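Local atomic coordinates of venom allergen-like (VAL) 4 protein (Schistosoma mansoni, PDB entry 4P27), a protein that probably binds lipids, as a venom allergen-like member of the CAP (SCP/TAPS) family of secreted proteins that lacks the family's prototypical CAP motifs. Residues 113-118 / 138-143; 38-43 / 120-125. All coordinates share one frame; numbering follows the deposited sequence.

In the fold
Both contacts lie on the same mixed sheet, their centres about 9 Å apart, and their segments alternate along the chain. Contact 1 is a buried core contact in which the end of helix 110-115 packs on strand 133-141. Contact 2 is partly buried and pairs the short edge strand 40-41 with strand 122-130, the neighbour of strand 133-141. The Cys125-Cys138 disulfide joins the two, as does, farther along the strands, the backbone pairing of Glu121 with Ala141. Their chemistry follows their places: the CG of a glutamine packs on the face of a tyrosine ring in contact 1, whereas contact 2 combines backbone hydrogen bonds with charged side chains at the surface and a tryptophan ring laid over a glycine.

Contact 1: residues 113-118 / 138-143; sequences KQMVWN and CNYAPG. With NAG (2-acetamido-2-deoxy-beta-D-glucopyranose), chain B.
Gln114 OE1 accepts a hydrogen bond from the backbone N of Asp144 and lies 3.8 Å from Gly143 CA, so the buried amide oxygen is satisfied where the chain leaves the strand. Gln114 CG lies over the face of the Tyr140 ring, and the amide continues past the CB end of the tyrosine. CG sits 3.5 Å from the ring centroid and 18° off the normal, a CH-pi contact. The bend at chi2 (64°) carries the amide toward Tyr140 CB, 3.7 Å from NE2, and its plane ends up 7° from that of the ring. The two side chains run in opposite directions, and glutamine suits this place because an aliphatic stem can lie on an aromatic face while the amide reaches a backbone N-H. The phenol OH points the other way, to a hydrogen bond with His15 NE2, and Met115 CG comes within 4.2 Å of that oxygen. In the CAP fold a central sheet lies between layers of helices, and here Met115 also reaches Phe14, His15 and Val18 of helix 6-22 and Trp91 of helix 84-93, a role for which a flexible thioether chain is well shaped. Past the helix end, Trp117 NE1 stands 4.0 Å from Gly143 O, an oblique approach too long for a hydrogen bond. The indole has Lys113 O at its edge, in plane. Asn118 follows, the first residue of a glycosylation sequon completed by Thr120; its ND2 is bonded to NAG C1 (1.4 Å), and the sugar is also hydrogen-bonded to Asn35.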
# COMPACT_ATOMS: atom_id res chain seq x y z
N LYS A 113 4.74 -4.90 1.55
CA LYS A 113 4.95 -4.64 2.96
C LYS A 113 4.18 -3.42 3.48
O LYS A 113 3.65 -3.46 4.58
CB LYS A 113 6.47 -4.47 3.34
CG LYS A 113 7.31 -5.74 3.18
CD LYS A 113 8.80 -5.44 3.53
CE LYS A 113 8.99 -5.32 5.04
NZ LYS A 113 10.48 -5.18 5.35
N GLN A 114 4.14 -2.35 2.70
CA GLN A 114 3.38 -1.19 3.06
C GLN A 114 1.87 -1.52 3.13
O GLN A 114 1.18 -0.99 4.00
CB GLN A 114 3.61 -0.07 2.03
CG GLN A 114 2.78 1.17 2.36
CD GLN A 114 3.22 1.82 3.72
OE1 GLN A 114 4.16 2.60 3.74
NE2 GLN A 114 2.49 1.55 4.81
N MET A 115 1.38 -2.36 2.19
CA MET A 115 -0.08 -2.69 2.22
C MET A 115 -0.46 -3.47 3.47
O MET A 115 -1.53 -3.31 3.95
CB MET A 115 -0.51 -3.54 1.00
CG MET A 115 -0.50 -2.71 -0.33
SD MET A 115 -0.99 -3.80 -1.71
CE MET A 115 -2.68 -3.93 -1.38
N VAL A 116 0.44 -4.29 4.02
CA VAL A 116 0.09 -5.07 5.22
C VAL A 116 0.74 -4.52 6.51
O VAL A 116 0.79 -5.19 7.51
CB VAL A 116 0.41 -6.58 5.08
CG1 VAL A 116 -0.49 -7.25 4.01
CG2 VAL A 116 1.92 -6.86 4.84
N TRP A 117 1.10 -3.24 6.47
CA TRP A 117 1.85 -2.62 7.55
C TRP A 117 0.92 -2.43 8.70
O TRP A 117 -0.15 -1.77 8.59
CB TRP A 117 2.52 -1.29 7.11
CG TRP A 117 3.54 -0.92 8.15
CD1 TRP A 117 3.40 -0.03 9.20
CD2 TRP A 117 4.86 -1.47 8.25
NE1 TRP A 117 4.59 -0.01 9.98
CE2 TRP A 117 5.49 -0.88 9.40
CE3 TRP A 117 5.58 -2.42 7.48
CZ2 TRP A 117 6.81 -1.22 9.80
CZ3 TRP A 117 6.92 -2.71 7.86
CH2 TRP A 117 7.48 -2.10 9.01
N ASN A 118 1.26 -3.04 9.82
CA ASN A 118 0.27 -3.09 10.93
C ASN A 118 -0.06 -1.74 11.60
O ASN A 118 -1.21 -1.54 12.03
CB ASN A 118 0.69 -4.12 11.98
CG ASN A 118 1.89 -3.66 12.80
OD1 ASN A 118 2.74 -2.85 12.34
ND2 ASN A 118 2.00 -4.21 14.00
N CYS A 138 -0.54 5.91 -3.96
CA CYS A 138 -1.19 5.73 -2.62
C CYS A 138 -0.26 6.24 -1.58
O CYS A 138 0.95 5.91 -1.64
CB CYS A 138 -1.50 4.28 -2.30
SG CYS A 138 -2.97 3.66 -3.17
N ASN A 139 -0.81 7.09 -0.71
CA ASN A 139 -0.13 7.60 0.48
C ASN A 139 -0.70 6.91 1.68
O ASN A 139 -1.91 6.61 1.74
CB ASN A 139 -0.22 9.10 0.67
CG ASN A 139 0.55 9.84 -0.39
OD1 ASN A 139 1.61 9.38 -0.77
ND2 ASN A 139 -0.00 10.99 -0.90
N TYR A 140 0.20 6.63 2.64
CA TYR A 140 -0.15 5.87 3.84
C TYR A 140 0.47 6.65 5.07
O TYR A 140 1.55 7.17 4.99
CB TYR A 140 0.51 4.51 3.80
CG TYR A 140 0.16 3.68 2.58
CD1 TYR A 140 0.90 3.83 1.37
CD2 TYR A 140 -0.93 2.75 2.61
CE1 TYR A 140 0.60 3.06 0.24
CE2 TYR A 140 -1.23 1.96 1.46
CZ TYR A 140 -0.49 2.16 0.28
OH TYR A 140 -0.76 1.42 -0.84
N ALA A 141 -0.25 6.69 6.20
CA ALA A 141 0.20 7.35 7.46
C ALA A 141 -0.12 6.41 8.63
O ALA A 141 -1.26 6.02 8.78
CB ALA A 141 -0.56 8.66 7.65
N PRO A 142 0.87 6.08 9.48
CA PRO A 142 2.31 6.43 9.30
C PRO A 142 2.82 5.58 8.17
O PRO A 142 2.14 4.62 7.77
CB PRO A 142 3.01 5.97 10.64
CG PRO A 142 1.95 5.41 11.48
CD PRO A 142 0.55 5.55 10.82
N GLY A 143 4.01 5.87 7.66
CA GLY A 143 4.58 4.96 6.66
C GLY A 143 5.27 3.76 7.32
O GLY A 143 5.22 3.61 8.52
C1 NAG B . 2.86 -3.93 15.03
C2 NAG B . 2.30 -3.90 16.46
C3 NAG B . 3.37 -3.80 17.50
C4 NAG B . 4.39 -4.87 17.24
C5 NAG B . 4.99 -4.63 15.87
C6 NAG B . 6.13 -5.60 15.68
C7 NAG B . 0.17 -2.89 16.33
C8 NAG B . -0.64 -1.66 16.49
N2 NAG B . 1.41 -2.81 16.69
O3 NAG B . 2.78 -3.95 18.79
O4 NAG B . 5.39 -4.80 18.22
O5 NAG B . 3.98 -4.78 14.89
O6 NAG B . 6.67 -5.51 14.38
O7 NAG B . -0.33 -3.87 15.88

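Contact 2: residues 38-43 / 120-125; sequences KLKWNK and TEEIGC
Trp41 lies across the start of strand 122-130. Its CB stands 4.2 Å from Ile123 O, and CD2 comes closer to that oxygen, which approaches the ring obliquely. With CG anti to the backbone N (chi1 -173°), the indole extends along the strand: CE3 meets Ile123 CG2 at 4.1 Å, the six-membered ring covers Gly124 CA 4.0 Å from its centroid and 6° off the normal, CZ3 and CZ2 lie near Cys125 N, and CH2 comes 3.3 Å from Cys125 N and touches Cys125 CB. Glycine suits this path, since its bare CA can take a flat ring. The backbones pair in parallel: Lys40 N to Glu121 O (2.7 Å), Ile123 N to Lys40 O (3.0 Å) and Asn42 N to Ile123 O. On the opposite face, Lys40 NZ makes a salt bridge to Glu121 OE2 (3.4 Å), whose hydrogen bond is weak, and a long one to Glu122 OE1, as suits an exposed edge. Glu121 and Glu122 both pair with Ala141 of strand 133-141, a classic beta bulge starting strand 122-130. Asn42 OD1 caps helix 43-54 at Leu45 N, and Trp41 touches its Ala46, while Leu39 and Ile123 turn to His15 of helix 6-22.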
# COMPACT_ATOMS: atom_id res chain seq x y z
N LYS A 38 -7.21 -0.97 11.48
CA LYS A 38 -8.20 -0.73 10.40
C LYS A 38 -7.83 0.52 9.65
O LYS A 38 -7.62 1.56 10.29
CB LYS A 38 -9.65 -0.45 10.92
CG LYS A 38 -10.36 -1.60 11.61
CD LYS A 38 -10.56 -2.79 10.70
CE LYS A 38 -10.29 -4.06 11.49
NZ LYS A 38 -11.43 -4.99 11.27
N LEU A 39 -7.81 0.45 8.32
CA LEU A 39 -7.42 1.61 7.52
C LEU A 39 -8.58 2.57 7.47
O LEU A 39 -9.63 2.13 7.20
CB LEU A 39 -7.16 1.15 6.08
CG LEU A 39 -5.89 0.40 5.85
CD1 LEU A 39 -5.72 0.11 4.33
CD2 LEU A 39 -4.68 1.19 6.41
N LYS A 40 -8.36 3.87 7.60
CA LYS A 40 -9.39 4.85 7.30
C LYS A 40 -8.93 5.75 6.17
O LYS A 40 -7.78 6.14 6.13
CB LYS A 40 -9.62 5.74 8.52
CG LYS A 40 -10.35 4.98 9.61
CD LYS A 40 -10.12 5.58 10.99
CE LYS A 40 -9.54 6.99 10.94
NZ LYS A 40 -8.15 6.88 11.45
N TRP A 41 -9.82 6.06 5.26
CA TRP A 41 -9.49 6.91 4.14
C TRP A 41 -9.22 8.29 4.62
O TRP A 41 -9.85 8.71 5.53
CB TRP A 41 -10.69 6.97 3.20
CG TRP A 41 -10.36 7.69 1.93
CD1 TRP A 41 -10.59 9.01 1.65
CD2 TRP A 41 -9.70 7.13 0.79
NE1 TRP A 41 -10.14 9.31 0.35
CE2 TRP A 41 -9.61 8.16 -0.19
CE3 TRP A 41 -9.23 5.85 0.48
CZ2 TRP A 41 -9.02 7.95 -1.46
CZ3 TRP A 41 -8.64 5.64 -0.84
CH2 TRP A 41 -8.57 6.68 -1.76
N ASN A 42 -8.33 9.04 4.00
CA ASN A 42 -7.98 10.36 4.51
C ASN A 42 -7.85 11.29 3.35
O ASN A 42 -7.14 11.01 2.36
CB ASN A 42 -6.68 10.37 5.24
CG ASN A 42 -6.29 11.77 5.70
OD1 ASN A 42 -5.66 12.57 5.01
ND2 ASN A 42 -6.61 12.03 6.94
N LYS A 43 -8.58 12.40 3.40
CA LYS A 43 -8.87 13.22 2.18
C LYS A 43 -7.61 13.97 1.83
O LYS A 43 -7.31 14.17 0.66
CB LYS A 43 -9.96 14.27 2.52
CG LYS A 43 -10.94 14.59 1.42
CD LYS A 43 -12.35 14.20 1.84
CE LYS A 43 -13.23 15.43 2.05
NZ LYS A 43 -14.51 15.08 2.75
N THR A 120 -0.04 1.28 10.13
CA THR A 120 -0.67 2.22 9.21
C THR A 120 -2.18 2.35 9.49
O THR A 120 -2.90 1.36 9.57
CB THR A 120 -0.43 1.75 7.72
OG1 THR A 120 0.98 1.72 7.46
CG2 THR A 120 -1.17 2.70 6.78
N GLU A 121 -2.68 3.58 9.48
CA GLU A 121 -4.00 3.88 9.95
C GLU A 121 -4.79 4.58 8.85
O GLU A 121 -6.00 4.39 8.73
CB GLU A 121 -3.86 4.86 11.12
CG GLU A 121 -5.22 5.28 11.61
CD GLU A 121 -5.33 5.15 13.10
OE1 GLU A 121 -4.28 5.25 13.76
OE2 GLU A 121 -6.44 4.94 13.61
N GLU A 122 -4.12 5.49 8.16
CA GLU A 122 -4.76 6.36 7.17
C GLU A 122 -4.20 5.99 5.81
O GLU A 122 -2.96 5.80 5.63
CB GLU A 122 -4.45 7.82 7.44
CG GLU A 122 -4.59 8.16 8.89
CD GLU A 122 -5.73 9.05 9.16
OE1 GLU A 122 -6.81 8.91 8.53
OE2 GLU A 122 -5.51 9.94 9.98
N ILE A 123 -5.09 5.95 4.84
CA ILE A 123 -4.67 5.79 3.44
C ILE A 123 -5.38 6.86 2.58
O ILE A 123 -6.54 7.17 2.80
CB ILE A 123 -4.98 4.38 2.98
CG1 ILE A 123 -4.53 4.19 1.51
CG2 ILE A 123 -6.48 4.13 3.06
CD1 ILE A 123 -4.75 2.76 1.00
N GLY A 124 -4.72 7.44 1.61
CA GLY A 124 -5.49 8.04 0.53
C GLY A 124 -4.71 8.01 -0.78
O GLY A 124 -3.50 8.22 -0.77
N CYS A 125 -5.42 7.77 -1.89
CA CYS A 125 -4.88 7.41 -3.16
C CYS A 125 -5.49 8.34 -4.22
O CYS A 125 -6.63 8.83 -4.07
CB CYS A 125 -5.25 5.94 -3.49
SG CYS A 125 -4.53 4.81 -2.23